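PDB 5J8N: exodeoxyribonuclease III from Methanosarcina mazei, which probably cleaves phosphodiester bonds in DNA, acting as a 3'-5' exonuclease and as an endonuclease at abasic sites, with the help of magnesium or manganese. Local coordinates for residues A[10-15]-A[245-250]; A[56-61]-A[72-77]; A[108-113]-A[130-135]; A[153-158]-A[171-176]. The protein carries 3 engineered substitutions. All blocks are in the same frame, centred on the assembly; numbering follows the deposited sequence.

Contact 1 of 4, residues A[10-15]-A[245-250]. With MG (magnesium ion), chain B.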
loop_
_atom_site.group_PDB
_atom_site.type_symbol
_atom_site.label_atom_id
_atom_site.label_comp_id
_atom_site.label_asym_id
_atom_site.label_seq_id
_atom_site.Cartn_x
_atom_site.Cartn_y
_atom_site.Cartn_z
ATOM N N ASN A 10 3.568 5.213 0.648
ATOM C CA ASN A 10 4.471 5.283 -0.508
ATOM C C ASN A 10 5.361 6.505 -0.319
ATOM O O ASN A 10 4.840 7.648 -0.286
ATOM C CB ASN A 10 3.677 5.387 -1.814
ATOM C CG ASN A 10 4.571 5.583 -3.019
ATOM O OD1 ASN A 10 5.591 6.285 -2.949
ATOM N ND2 ASN A 10 4.194 4.969 -4.165
ATOM N N VAL A 11 6.644 6.240 -0.102
ATOM C CA VAL A 11 7.593 7.264 0.299
ATOM C C VAL A 11 8.283 7.953 -0.855
ATOM O O VAL A 11 9.007 8.931 -0.664
ATOM C CB VAL A 11 8.654 6.694 1.248
ATOM C CG1 VAL A 11 8.001 6.338 2.612
ATOM C CG2 VAL A 11 9.391 5.504 0.695
ATOM N N ASN A 12 8.087 7.424 -2.076
ATOM C CA ASN A 12 8.669 8.024 -3.301
ATOM C C ASN A 12 10.200 8.152 -3.212
ATOM O O ASN A 12 10.809 9.094 -3.716
ATOM C CB ASN A 12 8.030 9.402 -3.652
ATOM C CG ASN A 12 8.094 9.714 -5.159
ATOM O OD1 ASN A 12 7.914 8.807 -6.032
ATOM N ND2 ASN A 12 8.216 10.984 -5.460
ATOM N N GLY A 13 10.809 7.098 -2.672
ATOM C CA GLY A 13 12.226 7.008 -2.439
ATOM C C GLY A 13 12.564 7.039 -0.949
ATOM O O GLY A 13 12.419 8.090 -0.264
ATOM N N LEU A 14 13.017 5.900 -0.413
ATOM C CA LEU A 14 13.207 5.782 1.026
ATOM C C LEU A 14 14.363 6.586 1.534
ATOM O O LEU A 14 14.250 7.244 2.575
ATOM C CB LEU A 14 13.390 4.280 1.388
ATOM C CG LEU A 14 13.518 4.038 2.898
ATOM C CD1 LEU A 14 12.283 4.527 3.668
ATOM C CD2 LEU A 14 13.741 2.519 3.083
ATOM N N ARG A 15 15.485 6.609 0.841
ATOM C CA ARG A 15 16.623 7.405 1.265
ATOM C C ARG A 15 16.226 8.866 1.419
ATOM O O ARG A 15 16.515 9.504 2.457
ATOM C CB ARG A 15 17.777 7.283 0.249
ATOM C CG ARG A 15 19.045 8.023 0.710
ATOM C CD ARG A 15 19.941 8.457 -0.471
ATOM N NE ARG A 15 19.141 9.260 -1.385
ATOM C CZ ARG A 15 18.776 10.521 -1.182
ATOM N NH1 ARG A 15 19.178 11.167 -0.064
ATOM N NH2 ARG A 15 17.985 11.136 -2.061
ATOM N N GLY A 245 6.485 14.794 3.129
ATOM C CA GLY A 245 7.758 14.213 2.701
ATOM C C GLY A 245 7.698 13.382 1.431
ATOM O O GLY A 245 8.759 13.031 0.911
ATOM N N SER A 246 6.504 13.102 0.965
ATOM C CA SER A 246 6.338 12.355 -0.258
ATOM C C SER A 246 5.189 12.956 -1.061
ATOM O O SER A 246 4.443 13.834 -0.555
ATOM C CB SER A 246 6.015 10.899 0.105
ATOM O OG SER A 246 5.666 10.096 -1.031
ATOM N N ASP A 247 4.996 12.527 -2.303
ATOM C CA ASP A 247 3.775 12.924 -3.023
ATOM C C ASP A 247 2.553 12.204 -2.506
ATOM O O ASP A 247 1.465 12.698 -2.722
ATOM C CB ASP A 247 3.926 12.748 -4.565
ATOM C CG ASP A 247 4.395 11.369 -5.015
ATOM O OD1 ASP A 247 4.923 10.536 -4.240
ATOM O OD2 ASP A 247 4.216 11.112 -6.248
ATOM N N HIS A 248 2.723 11.038 -1.870
ATOM C CA HIS A 248 1.632 10.376 -1.156
ATOM C C HIS A 248 1.695 10.738 0.330
ATOM O O HIS A 248 2.780 11.055 0.849
ATOM C CB HIS A 248 1.733 8.852 -1.220
ATOM C CG HIS A 248 1.641 8.281 -2.596
ATOM N ND1 HIS A 248 0.591 7.477 -2.993
ATOM C CD2 HIS A 248 2.499 8.349 -3.639
ATOM C CE1 HIS A 248 0.812 7.073 -4.236
ATOM N NE2 HIS A 248 1.947 7.606 -4.648
ATOM N N CYS A 249 0.553 10.635 1.006
ATOM C CA CYS A 249 0.573 10.584 2.476
ATOM C C CYS A 249 0.230 9.189 2.927
ATOM O O CYS A 249 -0.282 8.383 2.151
ATOM C CB CYS A 249 -0.402 11.624 3.093
ATOM S SG CYS A 249 -2.150 11.199 2.914
ATOM N N PRO A 250 0.468 8.862 4.180
ATOM C CA PRO A 250 0.150 7.513 4.670
ATOM C C PRO A 250 -1.334 7.285 4.823
ATOM O O PRO A 250 -2.119 8.241 4.946
ATOM C CB PRO A 250 0.827 7.452 6.065
ATOM C CG PRO A 250 1.855 8.584 6.044
ATOM C CD PRO A 250 1.215 9.655 5.186
HETATM MG MG MG B . 6.425 7.601 -6.786
HETATM O O HOH W 1 0.946 6.266 0.867
HETATM O O HOH W 2 5.397 7.999 -5.011
HETATM O O HOH W 3 5.411 9.134 -7.601
HETATM O O HOH W 4 7.473 7.359 -8.551
HETATM O O HOH W 5 4.926 6.186 -7.387
#

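Contact 2 of 4, residues A[56-61]-A[72-77]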
loop_
_atom_site.group_PDB
_atom_site.type_symbol
_atom_site.label_atom_id
_atom_site.label_comp_id
_atom_site.label_asym_id
_atom_site.label_seq_id
_atom_site.Cartn_x
_atom_site.Cartn_y
_atom_site.Cartn_z
ATOM N N TYR A 56 12.013 -2.827 16.316
ATOM C CA TYR A 56 11.297 -3.299 15.101
ATOM C C TYR A 56 12.100 -4.369 14.366
ATOM O O TYR A 56 13.307 -4.276 14.302
ATOM C CB TYR A 56 11.008 -2.184 14.109
ATOM C CG TYR A 56 9.916 -1.228 14.509
ATOM C CD1 TYR A 56 8.598 -1.460 14.139
ATOM C CD2 TYR A 56 10.229 -0.066 15.215
ATOM C CE1 TYR A 56 7.551 -0.544 14.478
ATOM C CE2 TYR A 56 9.203 0.829 15.576
ATOM C CZ TYR A 56 7.883 0.588 15.192
ATOM O OH TYR A 56 6.899 1.485 15.567
ATOM N N TYR A 57 11.401 -5.364 13.864
ATOM C CA TYR A 57 11.914 -6.251 12.825
ATOM C C TYR A 57 11.695 -5.521 11.522
ATOM O O TYR A 57 10.706 -4.792 11.372
ATOM C CB TYR A 57 11.188 -7.587 12.835
ATOM C CG TYR A 57 11.432 -8.350 14.121
ATOM C CD1 TYR A 57 12.523 -9.217 14.236
ATOM C CD2 TYR A 57 10.580 -8.213 15.223
ATOM C CE1 TYR A 57 12.769 -9.901 15.401
ATOM C CE2 TYR A 57 10.826 -8.911 16.406
ATOM C CZ TYR A 57 11.934 -9.741 16.481
ATOM O OH TYR A 57 12.195 -10.432 17.637
ATOM N N ASN A 58 12.570 -5.729 10.542
ATOM C CA ASN A 58 12.281 -5.150 9.236
ATOM C C ASN A 58 12.636 -6.103 8.110
ATOM O O ASN A 58 13.565 -6.904 8.258
ATOM C CB ASN A 58 13.027 -3.815 9.055
ATOM C CG ASN A 58 14.502 -3.987 8.832
ATOM O OD1 ASN A 58 14.954 -4.118 7.690
ATOM N ND2 ASN A 58 15.274 -4.070 9.918
ATOM N N TYR A 59 11.862 -5.984 7.030
ATOM C CA TYR A 59 11.986 -6.898 5.867
ATOM C C TYR A 59 11.785 -6.095 4.618
ATOM O O TYR A 59 10.833 -5.315 4.543
ATOM C CB TYR A 59 10.951 -8.036 5.944
ATOM C CG TYR A 59 11.029 -8.727 7.296
ATOM C CD1 TYR A 59 11.997 -9.666 7.542
ATOM C CD2 TYR A 59 10.184 -8.347 8.328
ATOM C CE1 TYR A 59 12.109 -10.245 8.808
ATOM C CE2 TYR A 59 10.312 -8.909 9.550
ATOM C CZ TYR A 59 11.226 -9.839 9.794
ATOM O OH TYR A 59 11.397 -10.373 11.062
ATOM N N PHE A 60 12.648 -6.257 3.620
ATOM C CA PHE A 60 12.580 -5.471 2.399
ATOM C C PHE A 60 12.718 -6.356 1.191
ATOM O O PHE A 60 13.460 -7.398 1.255
ATOM C CB PHE A 60 13.728 -4.428 2.347
ATOM C CG PHE A 60 13.454 -3.202 3.173
ATOM C CD1 PHE A 60 13.724 -3.199 4.539
ATOM C CD2 PHE A 60 12.803 -2.103 2.595
ATOM C CE1 PHE A 60 13.420 -2.033 5.299
ATOM C CE2 PHE A 60 12.518 -0.943 3.326
ATOM C CZ PHE A 60 12.833 -0.924 4.686
ATOM N N VAL A 61 12.113 -5.926 0.094
ATOM C CA VAL A 61 12.375 -6.570 -1.213
ATOM C C VAL A 61 12.734 -5.455 -2.171
ATOM O O VAL A 61 12.131 -4.354 -2.146
ATOM C CB VAL A 61 11.181 -7.402 -1.694
ATOM C CG1 VAL A 61 9.990 -6.600 -1.963
ATOM C CG2 VAL A 61 11.578 -8.246 -2.958
ATOM N N GLY A 72 8.913 -2.408 1.819
ATOM C CA GLY A 72 9.446 -2.939 3.075
ATOM C C GLY A 72 8.377 -2.867 4.155
ATOM O O GLY A 72 7.443 -2.046 4.094
ATOM N N THR A 73 8.538 -3.739 5.132
ATOM C CA THR A 73 7.632 -3.831 6.277
ATOM C C THR A 73 8.453 -3.876 7.535
ATOM O O THR A 73 9.353 -4.673 7.699
ATOM C CB THR A 73 6.779 -5.100 6.179
ATOM O OG1 THR A 73 5.939 -4.963 5.043
ATOM C CG2 THR A 73 5.911 -5.321 7.431
ATOM N N PHE A 74 8.101 -2.978 8.451
ATOM C CA PHE A 74 8.599 -2.969 9.832
ATOM C C PHE A 74 7.521 -3.437 10.779
ATOM O O PHE A 74 6.376 -3.010 10.649
ATOM C CB PHE A 74 8.979 -1.540 10.256
ATOM C CG PHE A 74 10.038 -0.902 9.420
ATOM C CD1 PHE A 74 9.705 -0.278 8.198
ATOM C CD2 PHE A 74 11.343 -0.877 9.867
ATOM C CE1 PHE A 74 10.703 0.361 7.437
ATOM C CE2 PHE A 74 12.351 -0.268 9.114
ATOM C CZ PHE A 74 11.997 0.357 7.900
ATOM N N SER A 75 7.862 -4.265 11.763
ATOM C CA SER A 75 6.847 -4.653 12.745
ATOM C C SER A 75 7.492 -4.883 14.074
ATOM O O SER A 75 8.602 -5.419 14.215
ATOM C CB SER A 75 6.012 -5.893 12.298
ATOM O OG SER A 75 6.832 -6.986 12.015
ATOM N N LYS A 76 6.732 -4.544 15.114
ATOM C CA LYS A 76 7.204 -4.799 16.467
ATOM C C LYS A 76 7.281 -6.302 16.771
ATOM O O LYS A 76 8.184 -6.728 17.492
ATOM C CB LYS A 76 6.292 -4.104 17.514
ATOM C CG LYS A 76 6.339 -2.586 17.388
ATOM C CD LYS A 76 5.586 -1.909 18.555
ATOM C CE LYS A 76 5.592 -0.395 18.405
ATOM N NZ LYS A 76 5.049 0.228 19.667
ATOM N N ASN A 77 6.342 -7.062 16.215
ATOM C CA ASN A 77 6.325 -8.523 16.366
ATOM C C ASN A 77 7.011 -9.204 15.172
ATOM O O ASN A 77 6.900 -8.725 14.047
ATOM C CB ASN A 77 4.894 -9.033 16.488
ATOM C CG ASN A 77 4.239 -8.649 17.822
ATOM O OD1 ASN A 77 4.916 -8.406 18.812
ATOM N ND2 ASN A 77 2.925 -8.603 17.822
#

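Contact 3 of 4, residues A[108-113]-A[130-135]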
loop_
_atom_site.group_PDB
_atom_site.type_symbol
_atom_site.label_atom_id
_atom_site.label_comp_id
_atom_site.label_asym_id
_atom_site.label_seq_id
_atom_site.Cartn_x
_atom_site.Cartn_y
_atom_site.Cartn_z
ATOM N N LEU A 108 -0.192 -8.408 3.293
ATOM C CA LEU A 108 0.422 -8.241 1.961
ATOM C C LEU A 108 0.672 -6.766 1.751
ATOM O O LEU A 108 -0.288 -5.976 1.756
ATOM C CB LEU A 108 -0.497 -8.793 0.844
ATOM C CG LEU A 108 -0.991 -10.249 1.063
ATOM C CD1 LEU A 108 -1.861 -10.653 -0.127
ATOM C CD2 LEU A 108 0.168 -11.238 1.308
ATOM N N ASN A 109 1.928 -6.397 1.550
ATOM C CA ASN A 109 2.348 -5.029 1.333
ATOM C C ASN A 109 2.718 -4.877 -0.145
ATOM O O ASN A 109 3.626 -5.578 -0.604
ATOM C CB ASN A 109 3.533 -4.753 2.252
ATOM C CG ASN A 109 4.138 -3.363 2.043
ATOM O OD1 ASN A 109 3.495 -2.522 1.419
ATOM N ND2 ASN A 109 5.326 -3.098 2.620
ATOM N N ILE A 110 2.016 -4.031 -0.868
ATOM C CA ILE A 110 2.127 -4.022 -2.337
ATOM C C ILE A 110 2.264 -2.637 -2.944
ATOM O O ILE A 110 1.509 -1.724 -2.570
ATOM C CB ILE A 110 0.889 -4.726 -2.974
ATOM C CG1 ILE A 110 0.647 -6.099 -2.298
ATOM C CG2 ILE A 110 1.062 -4.885 -4.504
ATOM C CD1 ILE A 110 -0.595 -6.815 -2.818
ATOM N N TYR A 111 3.203 -2.508 -3.863
ATOM C CA TYR A 111 3.335 -1.329 -4.711
ATOM C C TYR A 111 2.811 -1.732 -6.090
ATOM O O TYR A 111 3.539 -2.295 -6.912
ATOM C CB TYR A 111 4.822 -0.869 -4.777
ATOM C CG TYR A 111 5.074 0.305 -5.655
ATOM C CD1 TYR A 111 4.219 1.391 -5.665
ATOM C CD2 TYR A 111 6.162 0.320 -6.512
ATOM C CE1 TYR A 111 4.422 2.479 -6.532
ATOM C CE2 TYR A 111 6.412 1.448 -7.336
ATOM C CZ TYR A 111 5.512 2.511 -7.336
ATOM O OH TYR A 111 5.709 3.602 -8.160
ATOM N N PHE A 112 1.531 -1.483 -6.330
ATOM C CA PHE A 112 0.951 -1.932 -7.619
ATOM C C PHE A 112 1.509 -1.061 -8.748
ATOM O O PHE A 112 1.861 0.116 -8.523
ATOM C CB PHE A 112 -0.559 -1.813 -7.591
ATOM C CG PHE A 112 -1.249 -2.825 -6.703
ATOM C CD1 PHE A 112 -1.522 -2.596 -5.375
ATOM C CD2 PHE A 112 -1.673 -4.018 -7.272
ATOM C CE1 PHE A 112 -2.183 -3.570 -4.587
ATOM C CE2 PHE A 112 -2.349 -4.971 -6.537
ATOM C CZ PHE A 112 -2.627 -4.724 -5.169
ATOM N N PRO A 113 1.668 -1.611 -9.952
ATOM C CA PRO A 113 2.284 -0.844 -11.043
ATOM C C PRO A 113 1.508 0.405 -11.457
ATOM O O PRO A 113 0.285 0.450 -11.402
ATOM C CB PRO A 113 2.306 -1.861 -12.206
ATOM C CG PRO A 113 2.215 -3.239 -11.475
ATOM C CD PRO A 113 1.297 -2.986 -10.310
ATOM N N ASP A 130 -4.551 -9.085 -11.932
ATOM C CA ASP A 130 -5.164 -10.417 -12.064
ATOM C C ASP A 130 -4.422 -11.436 -11.207
ATOM O O ASP A 130 -5.031 -12.261 -10.524
ATOM C CB ASP A 130 -5.126 -10.851 -13.523
ATOM C CG ASP A 130 -6.130 -10.110 -14.386
ATOM O OD1 ASP A 130 -7.118 -9.592 -13.827
ATOM O OD2 ASP A 130 -5.944 -10.095 -15.635
ATOM N N ALA A 131 -3.085 -11.394 -11.244
ATOM C CA ALA A 131 -2.282 -12.341 -10.473
ATOM C C ALA A 131 -2.485 -12.113 -8.995
ATOM O O ALA A 131 -2.597 -13.056 -8.243
ATOM C CB ALA A 131 -0.800 -12.239 -10.833
ATOM N N PHE A 132 -2.466 -10.857 -8.553
ATOM C CA PHE A 132 -2.741 -10.582 -7.185
ATOM C C PHE A 132 -4.112 -11.083 -6.728
ATOM O O PHE A 132 -4.208 -11.689 -5.638
ATOM C CB PHE A 132 -2.629 -9.059 -6.937
ATOM C CG PHE A 132 -3.398 -8.624 -5.682
ATOM C CD1 PHE A 132 -2.888 -8.930 -4.444
ATOM C CD2 PHE A 132 -4.654 -8.033 -5.767
ATOM C CE1 PHE A 132 -3.607 -8.585 -3.257
ATOM C CE2 PHE A 132 -5.371 -7.733 -4.606
ATOM C CZ PHE A 132 -4.872 -8.048 -3.385
ATOM N N LEU A 133 -5.147 -10.870 -7.533
ATOM C CA LEU A 133 -6.476 -11.289 -7.091
ATOM C C LEU A 133 -6.505 -12.806 -6.938
ATOM O O LEU A 133 -7.046 -13.328 -5.945
ATOM C CB LEU A 133 -7.530 -10.802 -8.085
ATOM C CG LEU A 133 -8.962 -11.177 -7.677
ATOM C CD1 LEU A 133 -9.234 -10.762 -6.239
ATOM C CD2 LEU A 133 -9.907 -10.533 -8.678
ATOM N N ASP A 134 -5.875 -13.519 -7.848
ATOM C CA ASP A 134 -5.882 -14.970 -7.716
ATOM C C ASP A 134 -5.095 -15.420 -6.494
ATOM O O ASP A 134 -5.505 -16.370 -5.789
ATOM C CB ASP A 134 -5.318 -15.645 -8.982
ATOM C CG ASP A 134 -6.266 -15.560 -10.176
ATOM O OD1 ASP A 134 -7.453 -15.230 -10.017
ATOM O OD2 ASP A 134 -5.818 -15.786 -11.297
ATOM N N TYR A 135 -3.981 -14.775 -6.220
ATOM C CA TYR A 135 -3.170 -15.065 -5.064
ATOM C C TYR A 135 -3.943 -14.826 -3.778
ATOM O O TYR A 135 -3.953 -15.717 -2.904
ATOM C CB TYR A 135 -1.909 -14.208 -5.106
ATOM C CG TYR A 135 -0.944 -14.457 -4.010
ATOM C CD1 TYR A 135 -1.141 -13.903 -2.748
ATOM C CD2 TYR A 135 0.169 -15.282 -4.219
ATOM C CE1 TYR A 135 -0.217 -14.136 -1.717
ATOM C CE2 TYR A 135 1.086 -15.513 -3.197
ATOM C CZ TYR A 135 0.877 -14.913 -1.952
ATOM O OH TYR A 135 1.803 -15.155 -0.956
#

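Contact 4 of 4, residues A[153-158]-A[171-176]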
loop_
_atom_site.group_PDB
_atom_site.type_symbol
_atom_site.label_atom_id
_atom_site.label_comp_id
_atom_site.label_asym_id
_atom_site.label_seq_id
_atom_site.Cartn_x
_atom_site.Cartn_y
_atom_site.Cartn_z
ATOM N N ASN A 153 -2.451 2.654 -7.099
ATOM C CA ASN A 153 -2.265 3.456 -8.317
ATOM C C ASN A 153 -3.544 3.596 -9.138
ATOM O O ASN A 153 -3.478 3.909 -10.336
ATOM C CB ASN A 153 -1.093 2.930 -9.186
ATOM C CG ASN A 153 0.194 3.672 -8.909
ATOM O OD1 ASN A 153 0.212 4.901 -8.928
ATOM N ND2 ASN A 153 1.253 2.939 -8.558
ATOM N N THR A 154 -4.698 3.483 -8.451
ATOM C CA THR A 154 -6.009 3.727 -9.057
ATOM C C THR A 154 -6.924 4.350 -8.031
ATOM O O THR A 154 -6.876 3.933 -6.851
ATOM C CB THR A 154 -6.648 2.378 -9.566
ATOM O OG1 THR A 154 -5.793 1.807 -10.566
ATOM C CG2 THR A 154 -8.019 2.606 -10.206
ATOM N N ALA A 155 -7.700 5.357 -8.453
ATOM C CA ALA A 155 -8.782 5.923 -7.646
ATOM C C ALA A 155 -10.049 5.172 -8.023
ATOM O O ALA A 155 -10.446 5.169 -9.186
ATOM C CB ALA A 155 -8.915 7.457 -7.939
ATOM N N HIS A 156 -10.691 4.551 -7.022
ATOM C CA HIS A 156 -11.744 3.589 -7.330
ATOM C C HIS A 156 -12.960 4.255 -7.962
ATOM O O HIS A 156 -13.455 3.822 -9.029
ATOM C CB HIS A 156 -12.127 2.864 -6.040
ATOM C CG HIS A 156 -13.096 1.755 -6.242
ATOM N ND1 HIS A 156 -13.739 1.147 -5.181
ATOM C CD2 HIS A 156 -13.561 1.162 -7.365
ATOM C CE1 HIS A 156 -14.553 0.215 -5.654
ATOM N NE2 HIS A 156 -14.464 0.202 -6.972
ATOM N N LYS A 157 -13.482 5.295 -7.317
ATOM C CA LYS A 157 -14.761 5.922 -7.681
ATOM C C LYS A 157 -14.522 7.420 -7.914
ATOM O O LYS A 157 -13.453 7.956 -7.570
ATOM C CB LYS A 157 -15.842 5.709 -6.587
ATOM C CG LYS A 157 -16.132 4.238 -6.330
ATOM C CD LYS A 157 -17.129 4.083 -5.173
ATOM C CE LYS A 157 -17.409 2.638 -4.821
ATOM N NZ LYS A 157 -18.481 2.069 -5.701
ATOM N N GLU A 158 -15.500 8.096 -8.515
ATOM C CA GLU A 158 -15.379 9.536 -8.759
ATOM C C GLU A 158 -15.097 10.287 -7.467
ATOM O O GLU A 158 -14.344 11.264 -7.485
ATOM C CB GLU A 158 -16.634 10.074 -9.452
ATOM C CG GLU A 158 -16.737 9.577 -10.918
ATOM C CD GLU A 158 -17.796 10.296 -11.722
ATOM O OE1 GLU A 158 -18.231 11.380 -11.286
ATOM O OE2 GLU A 158 -18.206 9.747 -12.779
ATOM N N SER A 171 -4.427 6.598 -17.050
ATOM C CA SER A 171 -4.220 5.457 -16.142
ATOM C C SER A 171 -4.148 5.944 -14.699
ATOM O O SER A 171 -3.403 6.884 -14.371
ATOM C CB SER A 171 -2.942 4.683 -16.532
ATOM O OG SER A 171 -2.730 3.620 -15.559
ATOM N N GLY A 172 -4.949 5.311 -13.838
ATOM C CA GLY A 172 -5.240 5.846 -12.520
ATOM C C GLY A 172 -6.750 6.006 -12.388
ATOM O O GLY A 172 -7.293 5.915 -11.289
ATOM N N PHE A 173 -7.406 6.297 -13.500
ATOM C CA PHE A 173 -8.847 6.467 -13.445
ATOM C C PHE A 173 -9.523 5.945 -14.706
ATOM O O PHE A 173 -10.560 6.471 -15.108
ATOM C CB PHE A 173 -9.230 7.948 -13.200
ATOM C CG PHE A 173 -10.614 8.109 -12.613
ATOM C CD1 PHE A 173 -10.948 7.447 -11.423
ATOM C CD2 PHE A 173 -11.591 8.872 -13.254
ATOM C CE1 PHE A 173 -12.251 7.504 -10.902
ATOM C CE2 PHE A 173 -12.926 8.962 -12.717
ATOM C CZ PHE A 173 -13.215 8.272 -11.532
ATOM N N LEU A 174 -8.920 4.929 -15.333
ATOM C CA LEU A 174 -9.548 4.302 -16.498
ATOM C C LEU A 174 -10.692 3.401 -16.106
ATOM O O LEU A 174 -10.616 2.721 -15.077
ATOM C CB LEU A 174 -8.531 3.500 -17.311
ATOM C CG LEU A 174 -7.369 4.323 -17.906
ATOM C CD1 LEU A 174 -6.327 3.352 -18.439
ATOM C CD2 LEU A 174 -7.834 5.183 -19.072
ATOM N N PRO A 175 -11.754 3.360 -16.925
ATOM C CA PRO A 175 -12.842 2.439 -16.571
ATOM C C PRO A 175 -12.374 1.010 -16.254
ATOM O O PRO A 175 -12.876 0.418 -15.268
ATOM C CB PRO A 175 -13.756 2.486 -17.823
ATOM C CG PRO A 175 -13.602 3.946 -18.312
ATOM C CD PRO A 175 -12.087 4.194 -18.108
ATOM N N GLU A 176 -11.442 0.437 -17.006
ATOM C CA GLU A 176 -11.046 -0.936 -16.787
ATOM C C GLU A 176 -10.306 -1.132 -15.461
ATOM O O GLU A 176 -10.384 -2.191 -14.831
ATOM C CB GLU A 176 -10.199 -1.418 -17.967
ATOM C CG GLU A 176 -9.011 -0.486 -18.270
ATOM C CD GLU A 176 -9.275 0.568 -19.369
ATOM O OE1 GLU A 176 -8.327 0.809 -20.171
ATOM O OE2 GLU A 176 -10.396 1.152 -19.483
HETATM O O HOH W 6 -1.585 3.849 -13.106
#

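Contact 1 of 4, residues A[10-15]-A[245-250]
Asn10 lies stacked on the imidazole of His248, its amide plane 5° from that of the ring. CG stands anti to the backbone N (chi1 175°), which carries the side chain out across the ring. CB sits over the centre of one face, 3.7 Å from the ring centroid, a CH-pi contact; CG follows over CD2 of His248. At the tip the two amide atoms part. OD1 accepts a hydrogen bond from the backbone N of Asn12 at 2.9 Å, closing an Asx turn, and a second from water 2, which also donates to OD1 of Asp247 and is a ligand of the magnesium ion. ND2 lies over the same ring but bonds Asp151 instead. Ser246 OG donates to Asn10 O at 2.7 Å, tying the segments together, and accepts from His248 N in an ST turn. Asn12 OD1 binds the metal directly at 2.1 Å, alongside Glu38, its ND2 bonding Tyr208, whereas Asp247, held by Trp205, reaches it through waters 2 and 3. An alanine in place of Asn10 would keep the CB contact but would probably leave the Asn12 N-H without its acceptor, water 2 with one anchor fewer and Asp151 without its amide donor. His248, whose ND1 is bonded to Asp222, is the predicted proton acceptor; the chemistry implies a metal site built largely through ordered water, with the predicted catalytic imidazole held flat beside it.

Contact 2 of 4, residues A[56-61]-A[72-77]
Tyr57 and Tyr59 pair with Ser75 and Thr73 as the hydrogen-bonded positions of an antiparallel ladder, the strand axes 4.6 Å apart and 173° from parallel. Each pair closes two N-H to C=O bonds; that from Thr73 N to Tyr59 O is 2.8 Å long. Asn58-Phe74 lies between them and Phe60-Gly72 beyond Tyr59-Thr73, both non-hydrogen-bonded, and here CA-H groups approach carbonyl oxygens, as Phe74 CA does Tyr57 O at 3.2 Å. On the face carrying Asn58, Phe60 and Phe74, the CZ edge of Phe60 is turned toward the face of Phe74 in an offset edge-to-face pair, planes at 86° and centroids 5.5 Å apart. Phe60 CG is anti to the carbonyl carbon (chi1 -80°), which swings the ring across the neighbouring strand until one face covers Gly72 CA at 3.9 Å from the centroid. Replacing Phe60 by an alanine would probably uncover Gly72 CA and leave the Phe74 face without its edge partner. Further along, CB of Asn58 packs against CD2 and CE2 of Phe74, while Lys76 runs extended past the Tyr56 ring, its CE 3.6 Å from Tyr56 OH; Lys76 NZ bonds the carbonyl of His29 and Tyr56 OH that of Phe31. Strand 57-61 is outermost and 71-75 joins it to 33-37, so this beta hairpin forms one edge of the six-stranded sheet of a DNase I-like fold.

Contact 3 of 4, residues A[108-113]-A[130-135]
Phe112 points the CE2-CZ edge of its ring at the face of Phe132 in a T-shaped pair, the planes 89° apart and the centroids 5.2 Å from each other. CZ stands over the centre of the Phe132 ring, while CE2 comes 3.9 Å from Phe132 CG. The helix residue meets it because its CG is anti to the backbone N (chi1 159°), directing the ring from the helix toward the strand. Ile110 approaches the same ring obliquely with the end of its longer branch, CD1 lying 3.5 Å from both CD1 and CE1 of Phe132. Its other branch, CG2, covers the centre of one face of Phe112, so that one isoleucine packs against both members of the aromatic pair. These contacts join strand 106-111 to helix 119-141, whose segments 108-111 and 130-135 run antiparallel; they are the first strand and the helix of a beta-alpha-beta unit completed by strand 146-149. Nearer the start of the strand segment, Leu108 turns CD1 to the edge of Phe132, 4.1 Å from CE1, and reaches Tyr135 CE1 at 4.2 Å with the same methyl. The Tyr135 hydroxyl bonds Arg99, and its ring also packs edge-to-face with Phe97. Phe184, on helix 175-186, makes a further edge-to-face pair with Phe132.

Contact 4 of 4, residues A[153-158]-A[171-176]
Ala155 N donates to Gly172 O at 2.9 Å, the one direct hydrogen bond between the two loops; it is fairly straight, with 162° at the hydrogen. Two CA-H...O contacts flank it, Gly172 CA to Asn153 O and Thr154 CA to Gly172 O, both 3.4 Å, so that the backbones run close at Thr154 and Gly172. Gly172 has a positive phi, a backbone shape in which any side chain would crowd the carbonyl O of Ser171. Water 6 adds a looser tie: it donates to Ser171 OG at 2.7 Å and weakly to Asn153 O, the carbonyl of a residue predicted to stabilise the transition state. The remaining contacts are those of the Phe173 ring. With CG anti to the backbone N (chi1 -158°), it reaches along the other loop; Ala155 O meets it edge-on in the ring plane, 3.2 Å from CD1. Its carbon contacts are Ala155 CB, also near CD1, and, at the far end of the ring, Glu158 CG, 3.8 Å from CZ, the carboxylate turned 73° from the ring. Around this pair of loops, Lys125 and Tyr129 of helix 119-141 bond Thr154, Trp219 of strand 218-227 packs against Ala155 and Phe173, and Glu177, in the first turn of helix 175-186, accepts from Gly172 N and Leu174 N.

Contact 1 holds the metal site, and contacts 3 and 4 border it through Tyr111 and Asn153, whereas contact 2 lies at the margin of one sheet. Contact 3 is wholly apolar, as suits a helix laid on a strand in the buried interior; contact 1 is also largely buried but polar, with water and metal. Contact 2 relies on backbone pairing and is partly exposed, and contact 4, a buried meeting of loops, also reaches exposed Glu158. Contacts 2, 3 and 4 all fall within the loop closed by contact 1. Thr73 and Asn109 join contacts 2 and 3 across the two sheets, the Tyr111 ring touches Asn10 in contact 1, and Phe112 O bonds Asn153 ND2 in contact 4.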